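Local coordinates for SusD-like protein BACOVA_02651 (PDB 5E75) that binds polysaccharide at the cell surface and probably captures xyloglucan before its transport into the periplasm for degradation, at residues 224-229 with 388-393; 446-451 with 478-483; 274-279 with 344-349; 25-30 with 83-88. One frame throughout, in Å; residues are numbered along the deposited sequence.

Interaction 1: 224-229 with 388-393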
loop_
_atom_site.group_PDB
_atom_site.type_symbol
_atom_site.label_atom_id
_atom_site.label_comp_id
_atom_site.label_asym_id
_atom_site.label_seq_id
_atom_site.Cartn_x
_atom_site.Cartn_y
_atom_site.Cartn_z
ATOM N N LEU A 224 4.277 -14.026 15.979
ATOM C CA LEU A 224 4.809 -13.787 14.647
ATOM C C LEU A 224 6.046 -12.921 14.750
ATOM O O LEU A 224 6.182 -12.125 15.679
ATOM C CB LEU A 224 3.750 -13.081 13.796
ATOM C CG LEU A 224 2.416 -13.808 13.654
ATOM C CD1 LEU A 224 1.400 -12.919 12.947
ATOM C CD2 LEU A 224 2.613 -15.104 12.916
ATOM N N ASP A 225 6.943 -13.075 13.786
ATOM C CA ASP A 225 8.133 -12.233 13.751
ATOM C C ASP A 225 8.369 -11.711 12.349
ATOM O O ASP A 225 7.825 -12.215 11.371
ATOM C CB ASP A 225 9.357 -13.019 14.233
ATOM C CG ASP A 225 10.473 -12.119 14.796
ATOM O OD1 ASP A 225 10.335 -10.864 14.859
ATOM O OD2 ASP A 225 11.503 -12.696 15.208
ATOM N N LEU A 226 9.196 -10.684 12.262
ATOM C CA LEU A 226 9.673 -10.205 10.967
ATOM C C LEU A 226 10.538 -11.255 10.273
ATOM O O LEU A 226 11.312 -11.957 10.931
ATOM C CB LEU A 226 10.516 -8.943 11.136
ATOM C CG LEU A 226 9.870 -7.783 11.894
ATOM C CD1 LEU A 226 10.829 -6.648 11.934
ATOM C CD2 LEU A 226 8.575 -7.339 11.243
ATOM N N MET A 227 10.413 -11.382 8.954
ATOM C CA MET A 227 11.364 -12.200 8.207
ATOM C C MET A 227 12.791 -11.679 8.457
ATOM O O MET A 227 13.024 -10.472 8.533
ATOM C CB MET A 227 11.076 -12.205 6.709
ATOM C CG MET A 227 9.759 -12.877 6.314
ATOM S SD MET A 227 9.753 -13.374 4.569
ATOM C CE MET A 227 10.646 -14.931 4.653
ATOM N N THR A 228 13.746 -12.598 8.574
ATOM C CA THR A 228 15.133 -12.234 8.852
ATOM C C THR A 228 15.719 -11.314 7.783
ATOM O O THR A 228 16.436 -10.351 8.091
ATOM C CB THR A 228 15.995 -13.503 8.982
ATOM O OG1 THR A 228 15.495 -14.297 10.070
ATOM C CG2 THR A 228 17.446 -13.150 9.233
ATOM N N ASN A 229 15.419 -11.612 6.523
ATOM C CA ASN A 229 15.956 -10.844 5.406
ATOM C C ASN A 229 14.847 -10.106 4.685
ATOM O O ASN A 229 13.933 -10.729 4.158
ATOM C CB ASN A 229 16.639 -11.776 4.419
ATOM C CG ASN A 229 17.722 -12.601 5.057
ATOM O OD1 ASN A 229 18.636 -12.064 5.680
ATOM N ND2 ASN A 229 17.623 -13.919 4.909
ATOM N N ASN A 388 12.656 -0.173 16.631
ATOM C CA ASN A 388 14.038 -0.585 16.472
ATOM C C ASN A 388 14.211 -2.001 15.943
ATOM O O ASN A 388 15.267 -2.317 15.377
ATOM C CB ASN A 388 14.833 -0.327 17.765
ATOM C CG ASN A 388 15.273 1.116 17.876
ATOM O OD1 ASN A 388 15.569 1.766 16.875
ATOM N ND2 ASN A 388 15.328 1.623 19.091
ATOM N N ARG A 389 13.182 -2.846 16.059
ATOM C CA ARG A 389 13.211 -4.150 15.416
ATOM C C ARG A 389 13.202 -3.984 13.894
ATOM O O ARG A 389 13.845 -4.754 13.181
ATOM C CB ARG A 389 12.025 -5.018 15.851
ATOM C CG ARG A 389 12.157 -5.643 17.249
ATOM C CD ARG A 389 13.184 -6.777 17.270
ATOM N NE ARG A 389 12.756 -7.840 16.375
ATOM C CZ ARG A 389 13.392 -8.248 15.275
ATOM N NH1 ARG A 389 14.573 -7.754 14.929
ATOM N NH2 ARG A 389 12.847 -9.202 14.528
ATOM N N VAL A 390 12.468 -2.983 13.404
ATOM C CA VAL A 390 12.439 -2.718 11.964
ATOM C C VAL A 390 13.832 -2.252 11.490
ATOM O O VAL A 390 14.340 -2.691 10.445
ATOM C CB VAL A 390 11.331 -1.710 11.606
ATOM C CG1 VAL A 390 11.349 -1.398 10.112
ATOM C CG2 VAL A 390 9.959 -2.255 12.005
ATOM N N ARG A 391 14.449 -1.364 12.260
ATOM C CA ARG A 391 15.818 -0.918 11.979
ATOM C C ARG A 391 16.789 -2.106 11.981
ATOM O O ARG A 391 17.642 -2.247 11.084
ATOM C CB ARG A 391 16.280 0.070 13.057
ATOM C CG ARG A 391 15.413 1.316 13.245
ATOM C CD ARG A 391 15.684 2.386 12.221
ATOM N NE ARG A 391 17.053 2.917 12.294
ATOM C CZ ARG A 391 17.504 3.890 11.513
ATOM N NH1 ARG A 391 16.702 4.471 10.630
ATOM N NH2 ARG A 391 18.762 4.313 11.621
ATOM N N GLU A 392 16.699 -2.919 13.027
ATOM C CA GLU A 392 17.578 -4.070 13.205
ATOM C C GLU A 392 17.446 -5.054 12.040
ATOM O O GLU A 392 18.440 -5.585 11.539
ATOM C CB GLU A 392 17.248 -4.767 14.525
ATOM C CG GLU A 392 18.126 -5.931 14.898
ATOM C CD GLU A 392 17.832 -6.381 16.304
ATOM O OE1 GLU A 392 16.643 -6.604 16.614
ATOM O OE2 GLU A 392 18.781 -6.457 17.121
ATOM N N ARG A 393 16.216 -5.306 11.592
ATOM C CA ARG A 393 16.018 -6.228 10.486
ATOM C C ARG A 393 16.663 -5.707 9.198
ATOM O O ARG A 393 17.187 -6.493 8.400
ATOM C CB ARG A 393 14.520 -6.509 10.289
ATOM C CG ARG A 393 14.217 -7.651 9.325
ATOM C CD ARG A 393 14.002 -7.194 7.862
ATOM N NE ARG A 393 12.787 -6.400 7.722
ATOM C CZ ARG A 393 11.565 -6.921 7.649
ATOM N NH1 ARG A 393 11.388 -8.235 7.658
ATOM N NH2 ARG A 393 10.502 -6.128 7.572
HETATM O O HOH W 1 10.253 -9.075 16.979
HETATM O O HOH W 2 13.584 -11.009 12.327
#
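Arg-393 and Arg-389, one turn apart on helix 382-393, reach across to the loop 224-229, where Arg-389 joins Asp-225 and Glu-392 in a salt-bridge network. In this SusD-family fold the contact ties the loop after helix 205-221 to the last turns of a helix far along the chain. With chi1 at -170° the Arg-393 chain leaves the helix opposite its own N and heads for the loop. Its CB lies 4.0 Å from Leu-226 CD1. Arg-393 CG then passes 3.2 Å from Met-227 O, with Thr-228 O also close, and CD stays beside the same two carbonyls. After bends at chi2 and chi3 the guanidinium slides under Leu-226, whose CB covers one face. Arg-393 NH1 donates to Met-227 O at 2.9 Å, in the carbonyl plane and on a lone pair. NH1 also makes a salt bridge with Glu-243, and NH2 one with Glu-414. An alanine at Arg-393 is likely to leave both glutamates without this partner, Met-227 O without its donor and Leu-226 CB over a gap. Leu-226 also spreads CD1 over the Arg-389 guanidinium and against Val-390. Somewhat out of that guanidinium's plane, Arg-389 NH1 meets Glu-392 OE1 at 2.9 Å. At its edge, one water links NE to Asp-225 OD1 and another links NH2 to Leu-226 O. The direct edge bond runs from Arg-389 NH2 to Asp-225 OD1 at 3.0 Å, meeting the syn side with the carboxylate and guanidinium planes 69° apart.

Interaction 2: 446-451 with 478-483; sequences GYRTDA and YYTAPE
Tyr-447 lays one face of its ring against Pro-482 and Ala-481. Pro-482 CD sits 3.5 Å from the Tyr-447 ring centroid and 18° off the normal, a close CH-pi contact; Ala-481 CA comes over the same face from farther along, and its CB reaches Tyr-447 CE2 at 3.6 Å. Near the plane of the ring, Tyr-479 CB lies at the edge by CD2. The rings of Trp-444 and Tyr-447 meet edge-to-face. Replacing Tyr-447 by an alanine is likely to leave Pro-482 CD and Ala-481 without the ring they cover, and Trp-444 without this edge-to-face mate. The next residue works differently: Arg-448 has CG wedged between its backbone N and carbonyl carbon (chi1 57°), and the extended chain brings Thr-480 CG2 over one face of the guanidinium, 3.8 Å from NH2. Thr-449 meets the Tyr-479 ring obliquely, OG1 being 3.4 Å from CD1, although the hydroxyl is hydrogen-bonded to Gly-463 O. Between these side chains the backbones bond in both directions, Arg-448 N to Thr-480 O at 3.2 Å and Thr-480 N to Arg-448 O at 2.7 Å. Gly-446 closes one end; a CB there would run into Pro-482 CB. At the other, a water accepts from Asp-450 N and donates to Tyr-478 O. The whole is a single antiparallel bridge, its one pair hydrogen-bonded, flanked by CH-pi contacts and leading into the classic beta bulge that Asp-450 and Ala-451 form opposite Gly-463.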
loop_
_atom_site.group_PDB
_atom_site.type_symbol
_atom_site.label_atom_id
_atom_site.label_comp_id
_atom_site.label_asym_id
_atom_site.label_seq_id
_atom_site.Cartn_x
_atom_site.Cartn_y
_atom_site.Cartn_z
ATOM N N GLY A 446 8.523 15.662 -9.676
ATOM C CA GLY A 446 8.640 15.884 -11.113
ATOM C C GLY A 446 10.055 16.160 -11.586
ATOM O O GLY A 446 10.307 16.114 -12.791
ATOM N N TYR A 447 10.963 16.457 -10.664
ATOM C CA TYR A 447 12.381 16.535 -11.004
ATOM C C TYR A 447 12.937 15.129 -11.088
ATOM O O TYR A 447 12.646 14.285 -10.247
ATOM C CB TYR A 447 13.174 17.295 -9.948
ATOM C CG TYR A 447 13.020 18.784 -9.980
ATOM C CD1 TYR A 447 11.886 19.396 -9.473
ATOM C CD2 TYR A 447 14.029 19.584 -10.498
ATOM C CE1 TYR A 447 11.752 20.776 -9.499
ATOM C CE2 TYR A 447 13.908 20.952 -10.523
ATOM C CZ TYR A 447 12.769 21.543 -10.030
ATOM O OH TYR A 447 12.667 22.914 -10.055
ATOM N N ARG A 448 13.739 14.880 -12.107
ATOM C CA ARG A 448 14.372 13.584 -12.314
ATOM C C ARG A 448 15.721 13.922 -12.918
ATOM O O ARG A 448 16.002 15.089 -13.184
ATOM C CB ARG A 448 13.536 12.715 -13.253
ATOM C CG ARG A 448 13.289 13.382 -14.588
ATOM C CD ARG A 448 12.223 12.704 -15.393
ATOM N NE ARG A 448 11.753 13.547 -16.491
ATOM C CZ ARG A 448 12.198 13.477 -17.745
ATOM N NH1 ARG A 448 13.140 12.604 -18.084
ATOM N NH2 ARG A 448 11.693 14.287 -18.668
ATOM N N THR A 449 16.571 12.928 -13.120
ATOM C CA THR A 449 17.912 13.226 -13.606
ATOM C C THR A 449 18.447 12.045 -14.400
ATOM O O THR A 449 18.051 10.909 -14.168
ATOM C CB THR A 449 18.822 13.636 -12.440
ATOM O OG1 THR A 449 19.883 14.471 -12.925
ATOM C CG2 THR A 449 19.381 12.435 -11.685
ATOM N N ASP A 450 19.330 12.335 -15.352
ATOM C CA ASP A 450 19.785 11.337 -16.308
ATOM C C ASP A 450 20.673 10.267 -15.710
ATOM O O ASP A 450 20.622 9.108 -16.138
ATOM C CB ASP A 450 20.597 12.002 -17.412
ATOM C CG ASP A 450 19.746 12.680 -18.452
ATOM O OD1 ASP A 450 18.535 12.400 -18.542
ATOM O OD2 ASP A 450 20.323 13.489 -19.213
ATOM N N ALA A 451 21.507 10.643 -14.745
ATOM C CA ALA A 451 22.490 9.725 -14.206
ATOM C C ALA A 451 22.554 9.744 -12.696
ATOM O O ALA A 451 22.721 10.788 -12.066
ATOM C CB ALA A 451 23.884 10.030 -14.788
ATOM N N TYR A 478 21.796 20.146 -12.944
ATOM C CA TYR A 478 21.787 19.189 -14.050
ATOM C C TYR A 478 20.562 18.277 -14.047
ATOM O O TYR A 478 20.436 17.413 -14.913
ATOM C CB TYR A 478 23.050 18.338 -14.016
ATOM C CG TYR A 478 24.297 19.161 -14.187
ATOM C CD1 TYR A 478 24.608 19.721 -15.416
ATOM C CD2 TYR A 478 25.155 19.391 -13.124
ATOM C CE1 TYR A 478 25.746 20.482 -15.584
ATOM C CE2 TYR A 478 26.292 20.158 -13.280
ATOM C CZ TYR A 478 26.577 20.696 -14.513
ATOM O OH TYR A 478 27.715 21.460 -14.677
ATOM N N TYR A 479 19.666 18.463 -13.086
ATOM C CA TYR A 479 18.414 17.716 -13.073
ATOM C C TYR A 479 17.526 18.197 -14.207
ATOM O O TYR A 479 17.661 19.328 -14.679
ATOM C CB TYR A 479 17.639 17.915 -11.764
ATOM C CG TYR A 479 18.315 17.481 -10.482
ATOM C CD1 TYR A 479 19.534 16.811 -10.479
ATOM C CD2 TYR A 479 17.715 17.754 -9.254
ATOM C CE1 TYR A 479 20.135 16.439 -9.290
ATOM C CE2 TYR A 479 18.307 17.389 -8.079
ATOM C CZ TYR A 479 19.510 16.733 -8.097
ATOM O OH TYR A 479 20.083 16.376 -6.903
ATOM N N THR A 480 16.617 17.334 -14.639
ATOM C CA THR A 480 15.578 17.714 -15.578
ATOM C C THR A 480 14.405 18.220 -14.757
ATOM O O THR A 480 13.814 17.472 -13.974
ATOM C CB THR A 480 15.157 16.514 -16.448
ATOM O OG1 THR A 480 16.303 16.010 -17.151
ATOM C CG2 THR A 480 14.081 16.910 -17.444
ATOM N N ALA A 481 14.085 19.501 -14.894
ATOM C CA ALA A 481 12.959 20.069 -14.165
ATOM C C ALA A 481 11.633 19.726 -14.839
ATOM O O ALA A 481 11.577 19.515 -16.049
ATOM C CB ALA A 481 13.120 21.581 -14.017
ATOM N N PRO A 482 10.559 19.639 -14.054
ATOM C CA PRO A 482 9.247 19.353 -14.638
ATOM C C PRO A 482 8.732 20.526 -15.474
ATOM O O PRO A 482 9.189 21.651 -15.289
ATOM C CB PRO A 482 8.358 19.141 -13.408
ATOM C CG PRO A 482 9.074 19.815 -12.295
ATOM C CD PRO A 482 10.523 19.649 -12.582
ATOM N N GLU A 483 7.809 20.251 -16.391
ATOM C CA GLU A 483 7.211 21.297 -17.212
ATOM C C GLU A 483 6.608 22.363 -16.313
ATOM O O GLU A 483 6.772 23.561 -16.547
ATOM C CB GLU A 483 6.127 20.722 -18.126
ATOM C CG GLU A 483 6.640 19.777 -19.199
ATOM C CD GLU A 483 5.561 19.381 -20.191
ATOM O OE1 GLU A 483 4.368 19.616 -19.901
ATOM O OE2 GLU A 483 5.906 18.837 -21.263
HETATM O O HOH W 3 19.321 15.131 -16.112
#

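Interaction 3: 274-279 with 344-349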
loop_
_atom_site.group_PDB
_atom_site.type_symbol
_atom_site.label_atom_id
_atom_site.label_comp_id
_atom_site.label_asym_id
_atom_site.label_seq_id
_atom_site.Cartn_x
_atom_site.Cartn_y
_atom_site.Cartn_z
ATOM N N GLY A 274 13.553 -12.464 -17.731
ATOM C CA GLY A 274 13.807 -13.691 -18.474
ATOM C C GLY A 274 13.291 -13.643 -19.904
ATOM O O GLY A 274 12.962 -14.684 -20.495
ATOM N N GLY A 275 13.185 -12.441 -20.457
ATOM C CA GLY A 275 12.719 -12.269 -21.821
ATOM C C GLY A 275 11.244 -11.942 -21.964
ATOM O O GLY A 275 10.767 -11.668 -23.058
ATOM N N VAL A 276 10.502 -11.971 -20.860
ATOM C CA VAL A 276 9.079 -11.646 -20.880
ATOM C C VAL A 276 8.869 -10.149 -21.178
ATOM O O VAL A 276 9.550 -9.295 -20.608
ATOM C CB VAL A 276 8.441 -12.035 -19.528
ATOM C CG1 VAL A 276 7.068 -11.389 -19.352
ATOM C CG2 VAL A 276 8.356 -13.556 -19.411
ATOM N N ASN A 277 7.916 -9.829 -22.050
ATOM C CA ASN A 277 7.678 -8.460 -22.486
ATOM C C ASN A 277 7.350 -7.538 -21.318
ATOM O O ASN A 277 6.598 -7.915 -20.416
ATOM C CB ASN A 277 6.545 -8.408 -23.510
ATOM C CG ASN A 277 6.898 -9.115 -24.802
ATOM O OD1 ASN A 277 8.045 -9.095 -25.251
ATOM N ND2 ASN A 277 5.907 -9.755 -25.406
ATOM N N CYS A 278 7.912 -6.333 -21.351
ATOM C CA CYS A 278 7.682 -5.333 -20.301
ATOM C C CYS A 278 7.996 -3.964 -20.876
ATOM O O CYS A 278 8.576 -3.874 -21.960
ATOM C CB CYS A 278 8.535 -5.643 -19.077
ATOM S SG CYS A 278 10.279 -5.675 -19.401
ATOM N N TRP A 279 7.634 -2.893 -20.168
ATOM C CA TRP A 279 7.723 -1.555 -20.743
ATOM C C TRP A 279 7.759 -0.424 -19.702
ATOM O O TRP A 279 7.400 0.710 -19.999
ATOM C CB TRP A 279 6.544 -1.339 -21.695
ATOM C CG TRP A 279 5.215 -1.749 -21.108
ATOM C CD1 TRP A 279 4.446 -1.039 -20.230
ATOM C CD2 TRP A 279 4.498 -2.963 -21.379
ATOM N NE1 TRP A 279 3.295 -1.741 -19.934
ATOM C CE2 TRP A 279 3.307 -2.926 -20.620
ATOM C CE3 TRP A 279 4.757 -4.079 -22.180
ATOM C CZ2 TRP A 279 2.363 -3.968 -20.655
ATOM C CZ3 TRP A 279 3.830 -5.112 -22.202
ATOM C CH2 TRP A 279 2.646 -5.045 -21.448
ATOM N N GLY A 344 8.208 -21.096 -13.168
ATOM C CA GLY A 344 7.685 -20.804 -14.486
ATOM C C GLY A 344 6.578 -19.770 -14.518
ATOM O O GLY A 344 6.053 -19.470 -15.588
ATOM N N LYS A 345 6.232 -19.204 -13.361
ATOM C CA LYS A 345 5.030 -18.384 -13.244
ATOM C C LYS A 345 5.273 -16.883 -13.452
ATOM O O LYS A 345 4.827 -16.050 -12.662
ATOM C CB LYS A 345 4.398 -18.594 -11.868
ATOM C CG LYS A 345 3.998 -20.035 -11.544
ATOM C CD LYS A 345 3.541 -20.150 -10.100
ATOM C CE LYS A 345 2.920 -21.511 -9.820
ATOM N NZ LYS A 345 2.638 -21.691 -8.374
ATOM N N VAL A 346 5.997 -16.545 -14.508
ATOM C CA VAL A 346 6.188 -15.158 -14.922
ATOM C C VAL A 346 5.842 -15.106 -16.406
ATOM O O VAL A 346 6.471 -15.792 -17.211
ATOM C CB VAL A 346 7.631 -14.669 -14.709
ATOM C CG1 VAL A 346 7.802 -13.252 -15.277
ATOM C CG2 VAL A 346 8.017 -14.710 -13.232
ATOM N N LYS A 347 4.835 -14.317 -16.768
ATOM C CA LYS A 347 4.450 -14.106 -18.161
ATOM C C LYS A 347 4.078 -12.649 -18.330
ATOM O O LYS A 347 4.026 -11.903 -17.351
ATOM C CB LYS A 347 3.262 -14.999 -18.551
ATOM C CG LYS A 347 3.619 -16.458 -18.758
ATOM C CD LYS A 347 2.429 -17.284 -19.239
ATOM C CE LYS A 347 2.870 -18.656 -19.773
ATOM N NZ LYS A 347 3.350 -18.686 -21.218
ATOM N N GLN A 348 3.872 -12.212 -19.569
ATOM C CA GLN A 348 3.462 -10.842 -19.833
ATOM C C GLN A 348 2.252 -10.502 -18.967
ATOM O O GLN A 348 1.283 -11.264 -18.920
ATOM C CB GLN A 348 3.121 -10.654 -21.313
ATOM C CG GLN A 348 2.672 -9.254 -21.673
ATOM C CD GLN A 348 2.414 -9.091 -23.159
ATOM O OE1 GLN A 348 3.343 -9.022 -23.946
ATOM N NE2 GLN A 348 1.146 -9.039 -23.543
ATOM N N MET A 349 2.322 -9.371 -18.270
ATOM C CA MET A 349 1.241 -8.920 -17.407
ATOM C C MET A 349 0.786 -10.024 -16.454
ATOM O O MET A 349 -0.408 -10.188 -16.214
ATOM C CB MET A 349 0.071 -8.386 -18.249
ATOM C CG MET A 349 0.474 -7.168 -19.062
ATOM S SD MET A 349 -0.854 -6.482 -20.087
ATOM C CE MET A 349 -0.470 -7.161 -21.687
#
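Val-276 to Trp-279 and Val-346 to Met-349 run in roughly the same direction, 35° apart, and come nearest at Asn-277 and Gln-348, whose CA atoms are 5.5 Å from each other; no backbone hydrogen bond joins them, so side chains carry the contact. Val-276 has CG1 anti to the backbone N (chi1 165°), which sends that methyl against the peptide between Lys-347 and Gln-348, 3.3 Å from Gln-348 N. Its second methyl, CG2, rests on Val-346 O and faces Val-346 CG1 at 4.2 Å. Leu-263, from helix 263-266, also packs on Val-276. Next along, Gln-348 stretches out fully and offers OE1 to Asn-277 ND2, a bond of 3.0 Å. The donor is tilted a little from the glutamine carbonyl plane, and the two amides are turned 40° to each other. At the far end Met-349 approaches the six-membered ring of Trp-279 edge-on: CE touches CH2 at 3.8 Å, and SD lies 5.2 Å from the centroid, beside the ring and not over it. The indole is also held by a hydrogen bond from NE1 to Asp-265 OD1. Ser-264 OG joins the two segments, bonding to both Asn-277 O and Met-349 N. What results is a surface junction of two SusD-family loops, polar amides in the middle, a valine pair at one end and a Met-aromatic contact at the other.

Interaction 4: 25-30 with 83-88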
loop_
_atom_site.group_PDB
_atom_site.type_symbol
_atom_site.label_atom_id
_atom_site.label_comp_id
_atom_site.label_asym_id
_atom_site.label_seq_id
_atom_site.Cartn_x
_atom_site.Cartn_y
_atom_site.Cartn_z
ATOM N N ALA A 25 -13.091 -17.121 -1.268
ATOM C CA ALA A 25 -11.738 -16.983 -1.816
ATOM C C ALA A 25 -11.594 -15.787 -2.762
ATOM O O ALA A 25 -10.585 -15.100 -2.704
ATOM C CB ALA A 25 -11.310 -18.277 -2.489
ATOM N N PRO A 26 -12.605 -15.491 -3.592
ATOM C CA PRO A 26 -12.426 -14.342 -4.492
ATOM C C PRO A 26 -12.344 -12.973 -3.793
ATOM O O PRO A 26 -11.942 -11.991 -4.434
ATOM C CB PRO A 26 -13.658 -14.405 -5.403
ATOM C CG PRO A 26 -14.135 -15.835 -5.327
ATOM C CD PRO A 26 -13.824 -16.259 -3.928
ATOM N N LEU A 27 -12.699 -12.890 -2.512
ATOM C CA LEU A 27 -12.469 -11.657 -1.747
ATOM C C LEU A 27 -10.999 -11.261 -1.674
ATOM O O LEU A 27 -10.677 -10.114 -1.378
ATOM C CB LEU A 27 -12.996 -11.803 -0.317
ATOM C CG LEU A 27 -14.506 -11.862 -0.118
ATOM C CD1 LEU A 27 -14.825 -12.267 1.311
ATOM C CD2 LEU A 27 -15.156 -10.523 -0.447
ATOM N N TYR A 28 -10.120 -12.221 -1.932
ATOM C CA TYR A 28 -8.688 -11.990 -1.846
ATOM C C TYR A 28 -8.039 -11.728 -3.199
ATOM O O TYR A 28 -6.842 -11.472 -3.250
ATOM C CB TYR A 28 -7.999 -13.197 -1.214
ATOM C CG TYR A 28 -8.341 -13.443 0.244
ATOM C CD1 TYR A 28 -9.502 -14.126 0.625
ATOM C CD2 TYR A 28 -7.477 -13.034 1.242
ATOM C CE1 TYR A 28 -9.788 -14.358 1.968
ATOM C CE2 TYR A 28 -7.761 -13.259 2.579
ATOM C CZ TYR A 28 -8.901 -13.919 2.936
ATOM O OH TYR A 28 -9.144 -14.110 4.278
ATOM N N ASN A 29 -8.790 -11.809 -4.296
ATOM C CA ASN A 29 -8.191 -11.579 -5.616
ATOM C C ASN A 29 -9.146 -10.887 -6.581
ATOM O O ASN A 29 -9.017 -9.695 -6.820
ATOM C CB ASN A 29 -7.552 -12.861 -6.208
ATOM C CG ASN A 29 -8.385 -14.125 -6.014
ATOM O OD1 ASN A 29 -9.566 -14.185 -6.374
ATOM N ND2 ASN A 29 -7.739 -15.168 -5.501
ATOM N N ARG A 30 -10.126 -11.620 -7.102
ATOM C CA ARG A 30 -11.075 -11.058 -8.044
ATOM C C ARG A 30 -11.670 -9.725 -7.570
ATOM O O ARG A 30 -11.818 -8.785 -8.350
ATOM C CB ARG A 30 -12.187 -12.085 -8.300
ATOM C CG ARG A 30 -13.230 -11.648 -9.286
ATOM C CD ARG A 30 -14.198 -12.791 -9.572
ATOM N NE ARG A 30 -15.168 -12.409 -10.590
ATOM C CZ ARG A 30 -15.923 -13.264 -11.272
ATOM N NH1 ARG A 30 -15.828 -14.570 -11.054
ATOM N NH2 ARG A 30 -16.776 -12.805 -12.180
ATOM N N VAL A 83 -16.426 -3.911 -1.849
ATOM C CA VAL A 83 -17.563 -3.661 -0.989
ATOM C C VAL A 83 -18.751 -4.507 -1.420
ATOM O O VAL A 83 -19.374 -5.164 -0.586
ATOM C CB VAL A 83 -17.961 -2.163 -1.003
ATOM C CG1 VAL A 83 -19.278 -1.933 -0.250
ATOM C CG2 VAL A 83 -16.815 -1.296 -0.429
ATOM N N THR A 84 -19.080 -4.485 -2.708
ATOM C CA THR A 84 -20.273 -5.211 -3.149
ATOM C C THR A 84 -20.058 -6.721 -3.101
ATOM O O THR A 84 -20.998 -7.459 -2.778
ATOM C CB THR A 84 -20.763 -4.747 -4.516
ATOM O OG1 THR A 84 -19.763 -4.983 -5.475
ATOM C CG2 THR A 84 -21.105 -3.265 -4.503
ATOM N N MET A 85 -18.858 -7.213 -3.385
ATOM C CA MET A 85 -18.609 -8.649 -3.166
ATOM C C MET A 85 -18.746 -9.056 -1.692
ATOM O O MET A 85 -19.292 -10.122 -1.369
ATOM C CB MET A 85 -17.246 -9.103 -3.698
ATOM C CG MET A 85 -17.123 -10.625 -3.625
ATOM S SD MET A 85 -15.582 -11.322 -4.206
ATOM C CE MET A 85 -15.625 -10.830 -5.906
ATOM N N ALA A 86 -18.208 -8.240 -0.795
ATOM C CA ALA A 86 -18.352 -8.479 0.639
ATOM C C ALA A 86 -19.838 -8.562 0.998
ATOM O O ALA A 86 -20.272 -9.467 1.730
ATOM C CB ALA A 86 -17.666 -7.362 1.438
ATOM N N ASN A 87 -20.617 -7.606 0.502
ATOM C CA ASN A 87 -22.055 -7.598 0.783
ATOM C C ASN A 87 -22.741 -8.868 0.249
ATOM O O ASN A 87 -23.599 -9.453 0.919
ATOM C CB ASN A 87 -22.708 -6.340 0.212
ATOM C CG ASN A 87 -22.228 -5.078 0.885
ATOM O OD1 ASN A 87 -21.622 -5.123 1.960
ATOM N ND2 ASN A 87 -22.517 -3.944 0.268
ATOM N N SER A 88 -22.327 -9.309 -0.929
ATOM C CA SER A 88 -22.889 -10.524 -1.513
ATOM C C SER A 88 -22.541 -11.752 -0.685
ATOM O O SER A 88 -23.397 -12.630 -0.480
ATOM C CB SER A 88 -22.416 -10.705 -2.941
ATOM O OG SER A 88 -22.999 -9.740 -3.795
#
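Met-85 and Leu-27 are set for each other by their torsions: the methionine holds CG anti to its backbone N (chi1 -172°), runs straight on to SD and bends only at chi3 (-63°), while in the leucine, with chi1 -70° and the branch set by chi2, CD2 is the methyl that meets the helix. Leu-27 CD2 comes alongside the methionine stem, 3.7 Å from Met-85 CG, and also lies over the backbone of the helix, 3.8 Å from Ala-86 N. Beyond that point the thioether reaches the 3-10 turn 25-28 itself. Met-85 SD sits 3.7 Å from Pro-26 C and 3.8 Å from Pro-26 CB, and the bend carries Met-85 CE past the proline ring to within 4.2 Å of Arg-30 CG. The long side chain of Met-85 thus reaches from helix 70-95 to Leu-27 and Pro-26 of the 3-10 segment and on to Arg-30 just after it. Arg-30 lends its aliphatic part here, while its charged end makes a cation-pi contact with Tyr-257. Ala-86 is in turn backed by Ala-113 and Arg-117 of helix 103-125, in this largely helical part of the fold. No hydrogen bond crosses the contact. Its hold is purely van der Waals, which implies that the fit depends on shape: the flexible thioether follows the outline of Pro-26 and Leu-27 without asking for any precise bonding direction.

Overall arrangement
The four contacts are separate, none touching another. Interactions 2 and 4 are farthest apart, with centres about 42 Å from each other on opposite sides of the chain's centre. Interaction 3 is the one nested in sequence: its two loops lie within the span that interaction 1 closes, yet the nearest atoms of the two are about 17 Å apart. Interaction 3 comes closest to interactions 2 and 4, about 13 Å between nearest atoms in each case. Chemistry differs along the way, from charge at 224-229 with 388-393 to apolar packing at 25-30 with 83-88. None of the four contacts includes a bound sugar, and their place relative to any xyloglucan site is not established here.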